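Local coordinates for protein NAD-dependent aldehyde dehydrogenase (Sinorhizobium meliloti, PDB 3U4J) that probably oxidises aldehydes to carboxylic acids with NAD or NADP as the electron acceptor, and binds calcium in the crystal, at residues V355-V359 against Y384-F389; L26-S31 against A208-R212; D129-Y133 against T463-P467; W55-A60 against T225-P230. One frame throughout, in Å; residues are numbered along the deposited sequence.

Contact 1: V355-V359 against Y384-F389; sequences VHSYV and YAPTVF
Tyr384 pushes its ring, hydroxyl end leading, into a hollow on helix 349-364 lined by Val355, His356 and Val359. Having CG anti to the backbone N (chi1 -157°) sends the ring out from its backbone toward the helix. Val355 CG1 lies over the centre of one face, 4.1 Å from the centroid of the Tyr384 ring, in a CH-pi contact. His356 closes the hollow at the rim: ND1 meets Tyr384 OH at 2.8 Å in a nearly straight hydrogen bond (166°) that either partner could donate. The two rings meet at their edges, neither over the other's face, their planes 52° apart. Tyrosine suits the place because it offers an apolar face to a valine and a polar end to the histidine.

Val359, one helical turn beyond Val355, is the bump that answers on the helix side. It fits between Tyr384, Thr387 and Phe389, and both methyls reach Tyr384 and Phe389: CG2 lies 3.5 Å from Tyr384 OH and also meets Thr387 CG2, and CG1 comes 3.7 Å from Phe389 CZ. Thr387 turns its methyl here while its OG1 is bonded to Ala385 O and Gly373 N. Val407 of the neighbouring strand 407-413 extends the apolar floor. A helix packed on a mainly parallel sheet through valine and aromatic side chains is the layered alpha/beta construction of the aldehyde dehydrogenase catalytic domain.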
loop_
_atom_site.group_PDB
_atom_site.type_symbol
_atom_site.label_atom_id
_atom_site.label_comp_id
_atom_site.label_asym_id
_atom_site.label_seq_id
_atom_site.Cartn_x
_atom_site.Cartn_y
_atom_site.Cartn_z
ATOM N N VAL A 355 26.229 -29.659 -21.430
ATOM C CA VAL A 355 25.446 -30.538 -20.547
ATOM C C VAL A 355 26.133 -31.905 -20.374
ATOM O O VAL A 355 26.269 -32.395 -19.246
ATOM C CB VAL A 355 23.989 -30.720 -21.016
ATOM C CG1 VAL A 355 23.276 -31.827 -20.189
ATOM C CG2 VAL A 355 23.207 -29.373 -20.938
ATOM N N HIS A 356 26.575 -32.509 -21.480
ATOM C CA HIS A 356 27.281 -33.799 -21.399
ATOM C C HIS A 356 28.604 -33.691 -20.624
ATOM O O HIS A 356 28.954 -34.590 -19.861
ATOM C CB HIS A 356 27.522 -34.422 -22.786
ATOM C CG HIS A 356 27.953 -35.855 -22.711
ATOM N ND1 HIS A 356 27.163 -36.833 -22.147
ATOM C CD2 HIS A 356 29.106 -36.468 -23.079
ATOM C CE1 HIS A 356 27.799 -37.992 -22.194
ATOM N NE2 HIS A 356 28.986 -37.798 -22.741
ATOM N N SER A 357 29.318 -32.581 -20.814
ATOM C CA SER A 357 30.525 -32.305 -20.040
ATOM C C SER A 357 30.281 -32.325 -18.523
ATOM O O SER A 357 31.101 -32.825 -17.754
ATOM C CB SER A 357 31.087 -30.945 -20.435
ATOM O OG SER A 357 32.359 -30.760 -19.842
ATOM N N TYR A 358 29.176 -31.738 -18.073
ATOM C CA TYR A 358 28.845 -31.788 -16.667
ATOM C C TYR A 358 28.517 -33.217 -16.181
ATOM O O TYR A 358 28.921 -33.621 -15.081
ATOM C CB TYR A 358 27.694 -30.813 -16.365
ATOM C CG TYR A 358 28.167 -29.396 -16.124
ATOM C CD1 TYR A 358 29.004 -29.104 -15.046
ATOM C CD2 TYR A 358 27.783 -28.340 -16.973
ATOM C CE1 TYR A 358 29.451 -27.799 -14.811
ATOM C CE2 TYR A 358 28.208 -27.024 -16.726
ATOM C CZ TYR A 358 29.056 -26.775 -15.649
ATOM O OH TYR A 358 29.497 -25.500 -15.368
ATOM N N VAL A 359 27.772 -33.968 -16.988
ATOM C CA VAL A 359 27.460 -35.365 -16.649
ATOM C C VAL A 359 28.764 -36.167 -16.573
ATOM O O VAL A 359 28.961 -36.951 -15.642
ATOM C CB VAL A 359 26.462 -36.013 -17.652
ATOM C CG1 VAL A 359 26.434 -37.524 -17.487
ATOM C CG2 VAL A 359 25.047 -35.449 -17.420
ATOM N N TYR A 384 18.843 -34.829 -25.217
ATOM C CA TYR A 384 19.623 -35.374 -24.115
ATOM C C TYR A 384 18.704 -36.188 -23.214
ATOM O O TYR A 384 17.600 -35.758 -22.910
ATOM C CB TYR A 384 20.366 -34.265 -23.350
ATOM C CG TYR A 384 21.564 -34.835 -22.622
ATOM C CD1 TYR A 384 22.809 -34.906 -23.253
ATOM C CD2 TYR A 384 21.431 -35.388 -21.350
ATOM C CE1 TYR A 384 23.924 -35.504 -22.615
ATOM C CE2 TYR A 384 22.527 -35.965 -20.697
ATOM C CZ TYR A 384 23.762 -36.018 -21.340
ATOM O OH TYR A 384 24.827 -36.586 -20.708
ATOM N N ALA A 385 19.137 -37.383 -22.817
ATOM C CA ALA A 385 18.277 -38.260 -22.033
ATOM C C ALA A 385 18.000 -37.697 -20.628
ATOM O O ALA A 385 18.869 -37.081 -20.040
ATOM C CB ALA A 385 18.918 -39.630 -21.910
ATOM N N PRO A 386 16.784 -37.911 -20.095
ATOM C CA PRO A 386 16.552 -37.595 -18.695
ATOM C C PRO A 386 17.600 -38.286 -17.819
ATOM O O PRO A 386 17.826 -39.514 -17.945
ATOM C CB PRO A 386 15.170 -38.187 -18.434
ATOM C CG PRO A 386 14.483 -38.063 -19.730
ATOM C CD PRO A 386 15.543 -38.363 -20.759
ATOM N N THR A 387 18.216 -37.502 -16.945
ATOM C CA THR A 387 19.388 -37.946 -16.200
ATOM C C THR A 387 19.245 -37.701 -14.707
ATOM O O THR A 387 18.838 -36.606 -14.280
ATOM C CB THR A 387 20.660 -37.242 -16.747
ATOM O OG1 THR A 387 20.794 -37.531 -18.156
ATOM C CG2 THR A 387 21.944 -37.686 -15.972
ATOM N N VAL A 388 19.578 -38.722 -13.913
ATOM C CA VAL A 388 19.544 -38.624 -12.452
ATOM C C VAL A 388 20.859 -39.131 -11.833
ATOM O O VAL A 388 21.321 -40.230 -12.161
ATOM C CB VAL A 388 18.374 -39.423 -11.860
ATOM C CG1 VAL A 388 18.405 -39.358 -10.327
ATOM C CG2 VAL A 388 17.034 -38.927 -12.412
ATOM N N PHE A 389 21.463 -38.310 -10.974
ATOM C CA PHE A 389 22.611 -38.713 -10.146
ATOM C C PHE A 389 22.203 -38.864 -8.685
ATOM O O PHE A 389 21.442 -38.039 -8.145
ATOM C CB PHE A 389 23.727 -37.689 -10.206
ATOM C CG PHE A 389 24.552 -37.735 -11.454
ATOM C CD1 PHE A 389 25.535 -38.730 -11.635
ATOM C CD2 PHE A 389 24.403 -36.746 -12.427
ATOM C CE1 PHE A 389 26.357 -38.746 -12.805
ATOM C CE2 PHE A 389 25.197 -36.746 -13.597
ATOM C CZ PHE A 389 26.187 -37.763 -13.785
#

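Contact 2: L26-S31 against A208-R212; sequences LVDGKS and AELAR
Arg212 reaches from helix 202-214 to the hairpin of Leu26-Ser31, whose type I' turn runs from Val27 to Lys30. NH1 and NH2 of Arg212 both donate hydrogen bonds to Ser31 OG, at 3.1 and 3.0 Å, an end-on grip with the oxygen close to the guanidinium plane. NH1 also donates to Gly29 O at 3.0 Å; that bond is fairly straight (161°), although the nitrogen stands well above the carbonyl plane. A bend at chi3 (58°) turns the otherwise extended chain so that its end can reach both partners. Glycine, with its positive phi, suits the turn that presents this carbonyl.

Apolar contacts supply the rest. Leu26 CD2 rests over the centre of one guanidinium face, 3.5 Å from Arg212 CZ, and also meets Glu209 CG at 3.7 Å and Ala208 CB at 4.2 Å. The small alanine lets the leucine come close to the helix.

One water links Ser31 OG to Glu209 OE2, probably donating to the carboxylate, while Glu209 OE1 forms a salt bridge with Arg206. With its edge bonded and one face against a methyl, the guanidinium is fixed in rotation, and the nearby carboxylate probably adds a weak long-range attraction.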
loop_
_atom_site.group_PDB
_atom_site.type_symbol
_atom_site.label_atom_id
_atom_site.label_comp_id
_atom_site.label_asym_id
_atom_site.label_seq_id
_atom_site.Cartn_x
_atom_site.Cartn_y
_atom_site.Cartn_z
ATOM N N LEU A 26 11.983 -4.263 -35.978
ATOM C CA LEU A 26 10.909 -3.293 -35.997
ATOM C C LEU A 26 11.355 -2.081 -35.218
ATOM O O LEU A 26 11.548 -2.148 -34.025
ATOM C CB LEU A 26 9.608 -3.933 -35.491
ATOM C CG LEU A 26 8.266 -3.218 -35.224
ATOM C CD1 LEU A 26 8.132 -1.793 -35.636
ATOM C CD2 LEU A 26 7.084 -4.098 -35.695
ATOM N N VAL A 27 11.530 -0.964 -35.924
ATOM C CA VAL A 27 12.069 0.252 -35.354
ATOM C C VAL A 27 11.232 1.449 -35.786
ATOM O O VAL A 27 11.015 1.658 -36.982
ATOM C CB VAL A 27 13.546 0.429 -35.805
ATOM C CG1 VAL A 27 14.122 1.739 -35.311
ATOM C CG2 VAL A 27 14.399 -0.746 -35.294
ATOM N N ASP A 28 10.762 2.223 -34.814
ATOM C CA ASP A 28 9.968 3.437 -35.048
ATOM C C ASP A 28 8.755 3.092 -35.897
ATOM O O ASP A 28 8.387 3.837 -36.813
ATOM C CB ASP A 28 10.810 4.544 -35.737
ATOM C CG ASP A 28 10.226 5.916 -35.551
ATOM O OD1 ASP A 28 9.438 6.097 -34.597
ATOM O OD2 ASP A 28 10.580 6.846 -36.332
ATOM N N GLY A 29 8.185 1.924 -35.627
ATOM C CA GLY A 29 6.962 1.493 -36.285
ATOM C C GLY A 29 7.141 0.854 -37.637
ATOM O O GLY A 29 6.135 0.452 -38.234
ATOM N N LYS A 30 8.400 0.757 -38.120
ATOM C CA LYS A 30 8.714 0.211 -39.469
ATOM C C LYS A 30 9.454 -1.108 -39.383
ATOM O O LYS A 30 10.380 -1.249 -38.601
ATOM C CB LYS A 30 9.608 1.156 -40.309
ATOM C CG LYS A 30 9.194 2.608 -40.408
ATOM C CD LYS A 30 8.066 2.851 -41.381
ATOM C CE LYS A 30 7.782 4.363 -41.475
ATOM N NZ LYS A 30 6.314 4.634 -41.356
ATOM N N SER A 31 9.070 -2.063 -40.219
ATOM C CA SER A 31 9.826 -3.300 -40.347
ATOM C C SER A 31 11.056 -3.059 -41.243
ATOM O O SER A 31 10.937 -2.564 -42.366
ATOM C CB SER A 31 8.944 -4.406 -40.906
ATOM O OG SER A 31 7.877 -4.711 -40.004
ATOM N N ALA A 208 6.221 -7.574 -31.139
ATOM C CA ALA A 208 6.331 -6.147 -31.494
ATOM C C ALA A 208 5.362 -5.801 -32.626
ATOM O O ALA A 208 4.823 -4.690 -32.672
ATOM C CB ALA A 208 7.757 -5.786 -31.898
ATOM N N GLU A 209 5.170 -6.748 -33.536
ATOM C CA GLU A 209 4.238 -6.555 -34.652
ATOM C C GLU A 209 2.795 -6.528 -34.149
ATOM O O GLU A 209 1.977 -5.748 -34.635
ATOM C CB GLU A 209 4.460 -7.611 -35.748
ATOM C CG GLU A 209 5.856 -7.468 -36.412
ATOM C CD GLU A 209 6.160 -8.566 -37.432
ATOM O OE1 GLU A 209 5.471 -9.613 -37.451
ATOM O OE2 GLU A 209 7.120 -8.406 -38.213
ATOM N N LEU A 210 2.490 -7.360 -33.158
ATOM C CA LEU A 210 1.155 -7.292 -32.512
ATOM C C LEU A 210 0.925 -5.960 -31.798
ATOM O O LEU A 210 -0.174 -5.392 -31.884
ATOM C CB LEU A 210 0.927 -8.462 -31.558
ATOM C CG LEU A 210 1.025 -9.852 -32.196
ATOM C CD1 LEU A 210 0.676 -10.937 -31.180
ATOM C CD2 LEU A 210 0.139 -9.959 -33.414
ATOM N N ALA A 211 1.941 -5.451 -31.098
ATOM C CA ALA A 211 1.831 -4.114 -30.497
ATOM C C ALA A 211 1.540 -3.046 -31.560
ATOM O O ALA A 211 0.694 -2.138 -31.362
ATOM C CB ALA A 211 3.121 -3.744 -29.674
ATOM N N ARG A 212 2.221 -3.146 -32.694
ATOM C CA ARG A 212 1.957 -2.198 -33.803
ATOM C C ARG A 212 0.516 -2.383 -34.294
ATOM O O ARG A 212 -0.219 -1.417 -34.497
ATOM C CB ARG A 212 2.940 -2.431 -34.962
ATOM C CG ARG A 212 2.760 -1.460 -36.125
ATOM C CD ARG A 212 3.876 -1.618 -37.166
ATOM N NE ARG A 212 3.984 -2.969 -37.733
ATOM C CZ ARG A 212 5.030 -3.375 -38.460
ATOM N NH1 ARG A 212 6.038 -2.525 -38.699
ATOM N NH2 ARG A 212 5.077 -4.613 -38.938
HETATM O O HOH W 1 8.947 -6.431 -38.039
#

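Contact 3: D129-Y133 against T463-P467; sequences DLWSY and TPELP
Glu465 O accepts a hydrogen bond of 2.9 Å from a water that also lies 2.5 Å from Tyr133 OH, a distance probably shortened by the model. The water bridges helix 117-138 to the loop that, in this aldehyde dehydrogenase fold, leads from strand 453-456 of one mixed sheet to strand 475-476 of the other. Beside this link the loop packs against the tyrosine. Pro464 O stands over one face of the Tyr133 ring, toward the rim, and Glu465 N lies over the same face. Glu465 CG touches the ring at Tyr133 CE1, 3.8 Å away.

Pro464 is the knob of the contact. Its compact ring slots between three helix side chains, with CB 3.6 Å from Tyr133 CB and CG 3.9 Å from Leu130 CD2. Tyr133 has CG anti to its own N (chi1 173°), which carries the aromatic ring out past the proline to the loop backbone. A proline suits the spot, being rigid, apolar and short enough for the helix to come close.

Two acids lie at the border of the contact, where another subunit arrives. Asp129 OD2 and Glu465 OE2 are 5.5 Å apart, and Arg139 of the third subunit forms salt bridges with both residues, which probably offsets their repulsion; Arg89 of that subunit holds Asp129 OD1. Thr463 OG1 hydrogen-bonds to His495 NE2 of the second subunit, so the loop is held at two tetramer interfaces. Turned to the proline as well, Asp129 OD2 lies 3.3 Å from Pro464 CG.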
loop_
_atom_site.group_PDB
_atom_site.type_symbol
_atom_site.label_atom_id
_atom_site.label_comp_id
_atom_site.label_asym_id
_atom_site.label_seq_id
_atom_site.Cartn_x
_atom_site.Cartn_y
_atom_site.Cartn_z
ATOM N N ASP A 129 -2.127 -13.829 -20.539
ATOM C CA ASP A 129 -2.559 -13.499 -19.166
ATOM C C ASP A 129 -1.610 -12.493 -18.503
ATOM O O ASP A 129 -2.053 -11.613 -17.749
ATOM C CB ASP A 129 -2.692 -14.764 -18.288
ATOM C CG ASP A 129 -3.433 -14.495 -16.981
ATOM O OD1 ASP A 129 -4.565 -13.955 -17.001
ATOM O OD2 ASP A 129 -2.890 -14.833 -15.927
ATOM N N LEU A 130 -0.303 -12.609 -18.784
ATOM C CA LEU A 130 0.649 -11.623 -18.292
ATOM C C LEU A 130 0.333 -10.240 -18.813
ATOM O O LEU A 130 0.342 -9.276 -18.042
ATOM C CB LEU A 130 2.078 -11.987 -18.663
ATOM C CG LEU A 130 2.716 -13.163 -17.902
ATOM C CD1 LEU A 130 3.958 -13.624 -18.698
ATOM C CD2 LEU A 130 3.101 -12.783 -16.481
ATOM N N TRP A 131 0.060 -10.158 -20.110
ATOM C CA TRP A 131 -0.253 -8.878 -20.738
ATOM C C TRP A 131 -1.561 -8.368 -20.122
ATOM O O TRP A 131 -1.657 -7.190 -19.816
ATOM C CB TRP A 131 -0.365 -9.006 -22.279
ATOM C CG TRP A 131 0.965 -8.872 -22.967
ATOM C CD1 TRP A 131 1.919 -9.870 -23.133
ATOM C CD2 TRP A 131 1.519 -7.688 -23.546
ATOM N NE1 TRP A 131 3.031 -9.360 -23.781
ATOM C CE2 TRP A 131 2.801 -8.029 -24.060
ATOM C CE3 TRP A 131 1.058 -6.357 -23.686
ATOM C CZ2 TRP A 131 3.619 -7.096 -24.699
ATOM C CZ3 TRP A 131 1.880 -5.426 -24.329
ATOM C CH2 TRP A 131 3.152 -5.797 -24.819
ATOM N N SER A 132 -2.551 -9.246 -19.900
ATOM C CA SER A 132 -3.821 -8.784 -19.317
ATOM C C SER A 132 -3.675 -8.293 -17.893
ATOM O O SER A 132 -4.242 -7.274 -17.537
ATOM C CB SER A 132 -4.911 -9.864 -19.336
ATOM O OG SER A 132 -5.102 -10.312 -20.660
ATOM N N TYR A 133 -2.959 -9.048 -17.072
ATOM C CA TYR A 133 -2.698 -8.635 -15.694
ATOM C C TYR A 133 -2.038 -7.252 -15.648
ATOM O O TYR A 133 -2.434 -6.374 -14.860
ATOM C CB TYR A 133 -1.809 -9.658 -14.947
ATOM C CG TYR A 133 -1.413 -9.112 -13.584
ATOM C CD1 TYR A 133 -2.184 -9.360 -12.442
ATOM C CD2 TYR A 133 -0.276 -8.310 -13.443
ATOM C CE1 TYR A 133 -1.811 -8.810 -11.206
ATOM C CE2 TYR A 133 0.082 -7.752 -12.213
ATOM C CZ TYR A 133 -0.686 -8.005 -11.118
ATOM O OH TYR A 133 -0.315 -7.428 -9.926
ATOM N N THR A 463 2.177 -17.216 -10.735
ATOM C CA THR A 463 1.060 -16.362 -11.153
ATOM C C THR A 463 1.562 -14.964 -11.533
ATOM O O THR A 463 2.611 -14.539 -11.052
ATOM C CB THR A 463 0.129 -16.144 -9.959
ATOM O OG1 THR A 463 0.885 -15.546 -8.899
ATOM C CG2 THR A 463 -0.466 -17.488 -9.486
ATOM N N PRO A 464 0.828 -14.232 -12.392
ATOM C CA PRO A 464 1.272 -12.853 -12.638
ATOM C C PRO A 464 1.195 -11.965 -11.398
ATOM O O PRO A 464 1.883 -10.923 -11.344
ATOM C CB PRO A 464 0.274 -12.357 -13.705
ATOM C CG PRO A 464 -0.124 -13.644 -14.462
ATOM C CD PRO A 464 -0.251 -14.650 -13.317
ATOM N N GLU A 465 0.355 -12.368 -10.426
ATOM C CA GLU A 465 0.024 -11.565 -9.227
ATOM C C GLU A 465 1.186 -11.414 -8.264
ATOM O O GLU A 465 1.265 -10.424 -7.534
ATOM C CB GLU A 465 -1.206 -12.165 -8.474
ATOM C CG GLU A 465 -2.567 -11.947 -9.169
ATOM C CD GLU A 465 -2.868 -12.970 -10.273
ATOM O OE1 GLU A 465 -3.987 -12.906 -10.854
ATOM O OE2 GLU A 465 -1.981 -13.822 -10.568
ATOM N N LEU A 466 2.103 -12.386 -8.264
ATOM C CA LEU A 466 3.227 -12.366 -7.342
ATOM C C LEU A 466 4.551 -11.970 -8.003
ATOM O O LEU A 466 4.773 -12.328 -9.177
ATOM C CB LEU A 466 3.400 -13.749 -6.681
ATOM C CG LEU A 466 2.618 -13.928 -5.380
ATOM C CD1 LEU A 466 1.133 -14.196 -5.685
ATOM C CD2 LEU A 466 3.213 -15.092 -4.531
ATOM N N PRO A 467 5.445 -11.280 -7.242
ATOM C CA PRO A 467 6.771 -10.835 -7.717
ATOM C C PRO A 467 7.749 -11.992 -7.878
ATOM O O PRO A 467 7.641 -13.016 -7.182
ATOM C CB PRO A 467 7.290 -9.955 -6.584
ATOM C CG PRO A 467 6.551 -10.502 -5.339
ATOM C CD PRO A 467 5.190 -10.835 -5.851
HETATM O O HOH W 2 -0.954 -8.585 -7.809
#

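Contact 4: W55-A60 against T225-P230; sequences WPEASA and TGYGDP
Thr225 and Ala58 supply the two direct hydrogen bonds that tie the loop before helix 231-237 to the chain leaving strand 51-56. The loop joins strand 221-223 to that helix, and its glycines resemble a Rossmann-type pattern, which would be consistent with the coenzyme-binding domain of the family. Thr225 OG1 donates to Pro56 O at 2.7 Å, and Ala58 N donates to Thr225 O at 2.8 Å, bent to 144°. Threonine thus contributes both its hydroxyl and its carbonyl, while its carbon atoms pack beside Trp55. For the hydroxyl to reach Pro56 O, it sits between its own backbone N and carbonyl carbon (chi1 58°). Gly226 runs close beside Glu57, CA to CA 4.2 Å, with backbone angles that a side chain would hardly tolerate.

Farther along, a water carries the connection: it donates to Ala58 O and accepts from Tyr227 N at 3.0 Å. Glu57 OE2 comes to the edge of the Tyr227 ring, 3.5 Å from CE2, with the carboxylate plane nearly perpendicular to the ring.

The next shell holds these groups in place. Ser38 binds Glu57 OE1, Glu198 O takes the Trp55 indole N-H, and Lys195 NZ bonds to Gly226 O. Ile205 of helix 202-214 packs against both Trp55 and Thr225. At the far end, after a cis peptide bond, Pro230 sets its CB and CG against the start of helix 60-75, CG 3.5 Å from Ala60 N.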
loop_
_atom_site.group_PDB
_atom_site.type_symbol
_atom_site.label_atom_id
_atom_site.label_comp_id
_atom_site.label_asym_id
_atom_site.label_seq_id
_atom_site.Cartn_x
_atom_site.Cartn_y
_atom_site.Cartn_z
ATOM N N TRP A 55 16.510 -13.760 -39.370
ATOM C CA TRP A 55 16.298 -12.389 -38.960
ATOM C C TRP A 55 17.593 -11.622 -39.141
ATOM O O TRP A 55 18.657 -12.245 -39.274
ATOM C CB TRP A 55 15.840 -12.314 -37.475
ATOM C CG TRP A 55 16.400 -13.403 -36.638
ATOM C CD1 TRP A 55 17.651 -13.466 -36.111
ATOM C CD2 TRP A 55 15.747 -14.612 -36.267
ATOM N NE1 TRP A 55 17.826 -14.629 -35.436
ATOM C CE2 TRP A 55 16.664 -15.355 -35.502
ATOM C CE3 TRP A 55 14.472 -15.140 -36.507
ATOM C CZ2 TRP A 55 16.356 -16.598 -34.965
ATOM C CZ3 TRP A 55 14.151 -16.381 -35.955
ATOM C CH2 TRP A 55 15.091 -17.094 -35.196
ATOM N N PRO A 56 17.530 -10.282 -39.079
ATOM C CA PRO A 56 18.727 -9.512 -39.347
ATOM C C PRO A 56 19.819 -9.735 -38.319
ATOM O O PRO A 56 19.547 -10.112 -37.149
ATOM C CB PRO A 56 18.240 -8.058 -39.279
ATOM C CG PRO A 56 16.807 -8.133 -39.674
ATOM C CD PRO A 56 16.341 -9.413 -38.983
ATOM N N GLU A 57 21.051 -9.521 -38.774
ATOM C CA GLU A 57 22.181 -9.471 -37.883
ATOM C C GLU A 57 22.453 -7.995 -37.694
ATOM O O GLU A 57 23.060 -7.370 -38.570
ATOM C CB GLU A 57 23.390 -10.173 -38.517
ATOM C CG GLU A 57 24.662 -10.033 -37.683
ATOM C CD GLU A 57 25.925 -10.611 -38.366
ATOM O OE1 GLU A 57 25.852 -11.172 -39.495
ATOM O OE2 GLU A 57 27.000 -10.474 -37.746
ATOM N N ALA A 58 22.001 -7.420 -36.575
ATOM C CA ALA A 58 22.116 -5.972 -36.403
ATOM C C ALA A 58 23.566 -5.547 -36.176
ATOM O O ALA A 58 24.327 -6.240 -35.503
ATOM C CB ALA A 58 21.228 -5.459 -35.247
ATOM N N SER A 59 23.908 -4.401 -36.755
ATOM C CA SER A 59 25.146 -3.699 -36.466
ATOM C C SER A 59 24.901 -2.798 -35.249
ATOM O O SER A 59 23.740 -2.523 -34.894
ATOM C CB SER A 59 25.507 -2.813 -37.677
ATOM O OG SER A 59 24.706 -1.639 -37.629
ATOM N N ALA A 60 25.982 -2.312 -34.638
ATOM C CA ALA A 60 25.880 -1.325 -33.550
ATOM C C ALA A 60 25.034 -0.126 -33.961
ATOM O O ALA A 60 24.223 0.374 -33.176
ATOM C CB ALA A 60 27.299 -0.857 -33.072
ATOM N N THR A 225 17.578 -7.591 -33.594
ATOM C CA THR A 225 18.046 -8.967 -33.559
ATOM C C THR A 225 19.528 -9.012 -33.950
ATOM O O THR A 225 20.046 -8.109 -34.641
ATOM C CB THR A 225 17.212 -9.876 -34.493
ATOM O OG1 THR A 225 17.274 -9.379 -35.846
ATOM C CG2 THR A 225 15.728 -9.907 -34.037
ATOM N N GLY A 226 20.205 -10.059 -33.519
ATOM C CA GLY A 226 21.629 -10.135 -33.764
ATOM C C GLY A 226 22.323 -11.007 -32.743
ATOM O O GLY A 226 21.667 -11.690 -31.921
ATOM N N TYR A 227 23.655 -10.982 -32.771
ATOM C CA TYR A 227 24.396 -11.750 -31.781
ATOM C C TYR A 227 24.365 -11.040 -30.431
ATOM O O TYR A 227 23.765 -9.947 -30.314
ATOM C CB TYR A 227 25.817 -12.034 -32.286
ATOM C CG TYR A 227 25.803 -12.944 -33.478
ATOM C CD1 TYR A 227 25.476 -14.291 -33.341
ATOM C CD2 TYR A 227 26.110 -12.465 -34.752
ATOM C CE1 TYR A 227 25.456 -15.142 -34.452
ATOM C CE2 TYR A 227 26.091 -13.311 -35.868
ATOM C CZ TYR A 227 25.773 -14.641 -35.705
ATOM O OH TYR A 227 25.759 -15.500 -36.791
ATOM N N GLY A 228 24.986 -11.644 -29.414
ATOM C CA GLY A 228 25.022 -11.028 -28.078
ATOM C C GLY A 228 25.575 -9.604 -28.136
ATOM O O GLY A 228 25.012 -8.665 -27.559
ATOM N N ASP A 229 26.690 -9.440 -28.842
ATOM C CA ASP A 229 27.218 -8.111 -29.131
ATOM C C ASP A 229 27.164 -7.931 -30.648
ATOM O O ASP A 229 27.169 -8.920 -31.389
ATOM C CB ASP A 229 28.655 -7.954 -28.602
ATOM C CG ASP A 229 28.714 -7.846 -27.076
ATOM O OD1 ASP A 229 27.771 -7.302 -26.450
ATOM O OD2 ASP A 229 29.702 -8.317 -26.487
ATOM N N PRO A 230 27.099 -6.682 -31.127
ATOM C CA PRO A 230 27.078 -5.364 -30.474
ATOM C C PRO A 230 25.838 -4.987 -29.637
ATOM O O PRO A 230 25.941 -4.086 -28.809
ATOM C CB PRO A 230 27.140 -4.404 -31.668
ATOM C CG PRO A 230 26.610 -5.209 -32.820
ATOM C CD PRO A 230 27.229 -6.541 -32.587
HETATM O O HOH W 3 24.622 -8.619 -34.432
#

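How the contacts relate
Contacts 2 and 4 are neighbours, their centres about 17 Å apart, and they share scaffolding: helix 202-214 carries Arg212 for contact 2 and Ile205 beside contact 4, while strand 221-223 bonds to Leu26 and then runs into the loop of Thr225-Pro230. Contact 3 comes within about 5 Å of contact 2 at the nearest atoms, without touching, and of these four is the one that other subunits reach. Contact 1 stands apart, on the sheet that holds strand 383-390, its centre about 41 Å from that of contact 2. The bound calcium, held by Leu17 and Glu50, lies about 14 Å from the Trp55 side chain, and neither ligand residue belongs to these contacts.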